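Local coordinates for protein probable uracil-DNA glycosylase (Acanthamoeba polyphaga mimivirus, PDB 5X55) that is probably a uracil-DNA glycosylase of a giant virus, a member of the UDG superfamily with a core built round a four-stranded parallel beta-sheet, at residues A[186-198]-A[207-219]. Sequence-based numbering, arbitrary orientation.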
loop_
_atom_site.group_PDB
_atom_site.type_symbol
_atom_site.label_atom_id
_atom_site.label_comp_id
_atom_site.label_asym_id
_atom_site.label_seq_id
_atom_site.Cartn_x
_atom_site.Cartn_y
_atom_site.Cartn_z
ATOM N N VAL A 186 -1.229 -8.330 3.707
ATOM C CA VAL A 186 -1.240 -6.872 3.784
ATOM C C VAL A 186 0.212 -6.424 3.792
ATOM O O VAL A 186 0.965 -6.787 4.707
ATOM C CB VAL A 186 -1.966 -6.371 5.041
ATOM C CG1 VAL A 186 -1.890 -4.843 5.115
ATOM C CG2 VAL A 186 -3.415 -6.873 5.076
ATOM N N ILE A 187 0.616 -5.667 2.771
ATOM C CA ILE A 187 1.966 -5.103 2.680
ATOM C C ILE A 187 1.859 -3.581 2.751
ATOM O O ILE A 187 1.424 -2.928 1.791
ATOM C CB ILE A 187 2.705 -5.541 1.405
ATOM C CG1 ILE A 187 2.558 -7.054 1.184
ATOM C CG2 ILE A 187 4.193 -5.140 1.493
ATOM C CD1 ILE A 187 3.495 -7.616 0.148
ATOM N N LEU A 188 2.293 -3.010 3.864
ATOM C CA LEU A 188 2.237 -1.566 4.048
ATOM C C LEU A 188 3.448 -0.863 3.448
ATOM O O LEU A 188 4.594 -1.247 3.696
ATOM C CB LEU A 188 2.141 -1.236 5.523
ATOM C CG LEU A 188 0.741 -1.559 6.010
ATOM C CD1 LEU A 188 0.815 -1.829 7.490
ATOM C CD2 LEU A 188 -0.186 -0.394 5.677
ATOM N N GLY A 189 3.183 0.158 2.646
ATOM C CA GLY A 189 4.161 1.184 2.378
ATOM C C GLY A 189 3.967 2.370 3.321
ATOM O O GLY A 189 3.058 2.426 4.157
ATOM N N GLN A 190 4.853 3.333 3.190
ATOM C CA GLN A 190 4.760 4.515 4.027
ATOM C C GLN A 190 4.079 5.624 3.238
ATOM O O GLN A 190 2.861 5.787 3.341
ATOM C CB GLN A 190 6.146 4.913 4.502
ATOM C CG GLN A 190 6.156 6.015 5.529
ATOM C CD GLN A 190 7.570 6.280 6.048
ATOM O OE1 GLN A 190 7.969 5.740 7.074
ATOM N NE2 GLN A 190 8.324 7.116 5.338
ATOM N N ASP A 191 4.827 6.352 2.411
ATOM C CA ASP A 191 4.248 7.403 1.585
ATOM C C ASP A 191 4.252 7.004 0.100
ATOM O O ASP A 191 5.051 6.159 -0.323
ATOM C CB ASP A 191 5.015 8.726 1.799
ATOM C CG ASP A 191 5.020 9.173 3.273
ATOM O OD1 ASP A 191 6.084 9.114 3.940
ATOM O OD2 ASP A 191 3.939 9.556 3.780
ATOM N N PRO A 192 3.347 7.558 -0.714
ATOM C CA PRO A 192 3.385 7.266 -2.151
ATOM C C PRO A 192 4.644 7.857 -2.772
ATOM O O PRO A 192 5.260 8.777 -2.222
ATOM C CB PRO A 192 2.125 7.939 -2.711
ATOM C CG PRO A 192 1.317 8.412 -1.510
ATOM C CD PRO A 192 2.301 8.544 -0.373
ATOM N N TYR A 193 5.039 7.288 -3.917
ATOM C CA TYR A 193 6.170 7.836 -4.654
ATOM C C TYR A 193 5.880 9.286 -5.006
ATOM O O TYR A 193 4.766 9.597 -5.460
ATOM C CB TYR A 193 6.460 7.065 -5.934
ATOM C CG TYR A 193 6.906 5.649 -5.712
ATOM C CD1 TYR A 193 8.031 5.362 -4.953
ATOM C CD2 TYR A 193 6.198 4.593 -6.271
ATOM C CE1 TYR A 193 8.443 4.036 -4.749
ATOM C CE2 TYR A 193 6.602 3.273 -6.087
ATOM C CZ TYR A 193 7.720 2.999 -5.329
ATOM O OH TYR A 193 8.104 1.685 -5.141
ATOM N N PRO A 194 6.831 10.203 -4.779
ATOM C CA PRO A 194 6.608 11.611 -5.151
ATOM C C PRO A 194 6.951 11.914 -6.599
ATOM O O PRO A 194 6.543 12.972 -7.104
ATOM C CB PRO A 194 7.539 12.381 -4.188
ATOM C CG PRO A 194 8.715 11.436 -4.028
ATOM C CD PRO A 194 8.113 10.009 -4.068
ATOM N N GLY A 195 7.678 11.023 -7.276
ATOM C CA GLY A 195 8.236 11.319 -8.580
ATOM C C GLY A 195 7.248 11.131 -9.710
ATOM O O GLY A 195 6.120 10.677 -9.525
ATOM N N SER A 196 7.691 11.503 -10.914
ATOM C CA SER A 196 6.872 11.379 -12.109
ATOM C C SER A 196 7.770 11.125 -13.315
ATOM O O SER A 196 8.985 11.340 -13.262
ATOM C CB SER A 196 5.996 12.629 -12.316
ATOM O OG SER A 196 6.770 13.793 -12.526
ATOM N N CYS A 197 7.159 10.629 -14.399
ATOM C CA CYS A 197 7.831 10.516 -15.691
ATOM C C CYS A 197 8.104 11.906 -16.268
ATOM O O CYS A 197 7.617 12.929 -15.763
ATOM C CB CYS A 197 6.985 9.728 -16.696
ATOM S SG CYS A 197 6.672 7.959 -16.330
ATOM N N ILE A 198 8.878 11.924 -17.367
ATOM C CA ILE A 198 9.135 13.147 -18.137
ATOM C C ILE A 198 7.843 13.876 -18.480
ATOM O O ILE A 198 7.808 15.114 -18.526
ATOM C CB ILE A 198 9.932 12.815 -19.423
ATOM C CG1 ILE A 198 9.145 11.843 -20.329
ATOM C CG2 ILE A 198 11.306 12.242 -19.077
ATOM C CD1 ILE A 198 8.438 12.487 -21.539
ATOM N N CYS A 207 -1.137 2.070 -4.937
ATOM C CA CYS A 207 -0.655 0.808 -4.402
ATOM C C CYS A 207 0.729 1.050 -3.845
ATOM O O CYS A 207 1.508 1.800 -4.445
ATOM C CB CYS A 207 -0.554 -0.267 -5.479
ATOM S SG CYS A 207 -2.018 -0.433 -6.396
ATOM N N SER A 208 1.057 0.398 -2.736
ATOM C CA SER A 208 2.429 0.500 -2.260
ATOM C C SER A 208 3.365 -0.231 -3.221
ATOM O O SER A 208 3.001 -1.248 -3.824
ATOM C CB SER A 208 2.568 -0.036 -0.825
ATOM O OG SER A 208 2.122 -1.369 -0.677
ATOM N N PHE A 209 4.544 0.364 -3.421
ATOM C CA PHE A 209 5.666 -0.164 -4.195
ATOM C C PHE A 209 5.446 -0.225 -5.711
ATOM O O PHE A 209 6.415 -0.121 -6.463
ATOM C CB PHE A 209 6.076 -1.526 -3.630
ATOM C CG PHE A 209 6.600 -1.429 -2.226
ATOM C CD1 PHE A 209 7.894 -0.964 -1.996
ATOM C CD2 PHE A 209 5.782 -1.725 -1.134
ATOM C CE1 PHE A 209 8.385 -0.838 -0.703
ATOM C CE2 PHE A 209 6.262 -1.581 0.164
ATOM C CZ PHE A 209 7.567 -1.140 0.380
ATOM N N SER A 210 4.206 -0.312 -6.178
ATOM C CA SER A 210 3.953 -0.483 -7.601
ATOM C C SER A 210 4.018 0.844 -8.368
ATOM O O SER A 210 3.745 1.921 -7.824
ATOM C CB SER A 210 2.586 -1.143 -7.810
ATOM O OG SER A 210 2.333 -1.304 -9.190
ATOM N N VAL A 211 4.392 0.751 -9.646
ATOM C CA VAL A 211 4.384 1.880 -10.582
ATOM C C VAL A 211 3.780 1.430 -11.909
ATOM O O VAL A 211 3.804 0.239 -12.248
ATOM C CB VAL A 211 5.804 2.454 -10.819
ATOM C CG1 VAL A 211 6.361 3.095 -9.549
ATOM C CG2 VAL A 211 6.756 1.392 -11.370
ATOM N N PRO A 212 3.255 2.380 -12.700
ATOM C CA PRO A 212 2.699 2.028 -14.013
ATOM C C PRO A 212 3.728 1.379 -14.915
ATOM O O PRO A 212 4.941 1.553 -14.748
ATOM C CB PRO A 212 2.256 3.378 -14.590
ATOM C CG PRO A 212 2.010 4.229 -13.386
ATOM C CD PRO A 212 3.076 3.813 -12.407
ATOM N N LEU A 213 3.214 0.622 -15.885
ATOM C CA LEU A 213 4.042 0.108 -16.970
ATOM C C LEU A 213 4.741 1.256 -17.692
ATOM O O LEU A 213 4.224 2.371 -17.764
ATOM C CB LEU A 213 3.181 -0.671 -17.965
ATOM C CG LEU A 213 2.451 -1.901 -17.430
ATOM C CD1 LEU A 213 1.393 -2.346 -18.420
ATOM C CD2 LEU A 213 3.428 -3.024 -17.148
ATOM N N ASN A 214 5.924 0.968 -18.239
ATOM C CA ASN A 214 6.729 1.946 -18.972
ATOM C C ASN A 214 7.154 3.119 -18.088
ATOM O O ASN A 214 7.309 4.246 -18.568
ATOM C CB ASN A 214 5.992 2.456 -20.215
ATOM C CG ASN A 214 5.808 1.381 -21.260
ATOM O OD1 ASN A 214 6.741 0.633 -21.566
ATOM N ND2 ASN A 214 4.601 1.290 -21.813
ATOM N N CYS A 215 7.307 2.873 -16.790
ATOM C CA CYS A 215 8.000 3.730 -15.833
ATOM C C CYS A 215 9.267 3.028 -15.372
ATOM O O CYS A 215 9.364 1.797 -15.434
ATOM C CB CYS A 215 7.142 4.039 -14.592
ATOM S SG CYS A 215 5.697 5.096 -14.825
ATOM N N PRO A 216 10.257 3.771 -14.890
ATOM C CA PRO A 216 11.414 3.113 -14.275
ATOM C C PRO A 216 10.989 2.300 -13.058
ATOM O O PRO A 216 10.081 2.682 -12.325
ATOM C CB PRO A 216 12.328 4.283 -13.893
ATOM C CG PRO A 216 11.920 5.403 -14.819
ATOM C CD PRO A 216 10.441 5.225 -15.033
ATOM N N VAL A 217 11.638 1.157 -12.860
ATOM C CA VAL A 217 11.439 0.365 -11.644
ATOM C C VAL A 217 12.137 1.063 -10.476
ATOM O O VAL A 217 13.353 1.273 -10.534
ATOM C CB VAL A 217 11.974 -1.065 -11.818
ATOM C CG1 VAL A 217 11.894 -1.840 -10.485
ATOM C CG2 VAL A 217 11.236 -1.800 -12.950
ATOM N N PRO A 218 11.432 1.431 -9.406
ATOM C CA PRO A 218 12.106 2.059 -8.251
ATOM C C PRO A 218 13.014 1.078 -7.518
ATOM O O PRO A 218 12.785 -0.133 -7.520
ATOM C CB PRO A 218 10.946 2.505 -7.347
ATOM C CG PRO A 218 9.710 2.438 -8.246
ATOM C CD PRO A 218 9.977 1.336 -9.220
ATOM N N LYS A 219 14.043 1.629 -6.858
ATOM C CA LYS A 219 15.113 0.792 -6.319
ATOM C C LYS A 219 14.601 -0.175 -5.253
ATOM O O LYS A 219 15.042 -1.335 -5.191
ATOM C CB LYS A 219 16.235 1.678 -5.777
ATOM C CG LYS A 219 17.110 2.249 -6.894
ATOM C CD LYS A 219 17.945 3.429 -6.416
ATOM C CE LYS A 219 18.841 3.947 -7.535
ATOM N NZ LYS A 219 19.671 2.862 -8.153
#
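Y193 lies across the returning loop and gives its phenol hydrogen to that loop's backbone: OH binds F209 O at 2.8 Å. The C=O...OH angle is only 104° and the donor is tilted from the carbonyl plane, so the hydroxyl comes in beside the carbonyl rather than beyond its end. F209 O and S210 O both lie at the ring edge, near its plane. Apolar groups approach obliquely, V211 CG1 at 3.5 Å from Y193 CE2 and P218 CG at 3.6 Å from Y193 CZ; both side chains cross the tyrosine at about a right angle. With CG anti to its carbonyl carbon (chi1 -65°), Y193 points its ring into this loop.

Nearby, S208 OG donates to I187 O at 3.0 Å. G189 has no side chain, and S208 CB settles 3.5 Å from G189 N. The F209 ring turns an edge to L188 O, 3.9 Å from its CE2, while CG2 of I187 touches the same CE2 carbon more loosely. At the far end C197 SG and C215 SG meet at 3.4 Å, too far apart for a disulfide.

Further out, W295 meets F209 edge-to-face, S210 OG accepts a bond from L243 N, S208 OG also bonds weakly to I254 O, and I187 and G189 pair with strand 251-255. Residues 189-193 spell the GQDPY motif known from family 1 uracil-DNA glycosylases, and P218 sits at the N-cap position of helix 219-230. Two side-chain hydroxyls, each bonded to a main-chain carbonyl across the contact, thus tie the motif loop and its strand to the loop leading into that helix, with apolar contacts from V211 and P218 round the tyrosine ring.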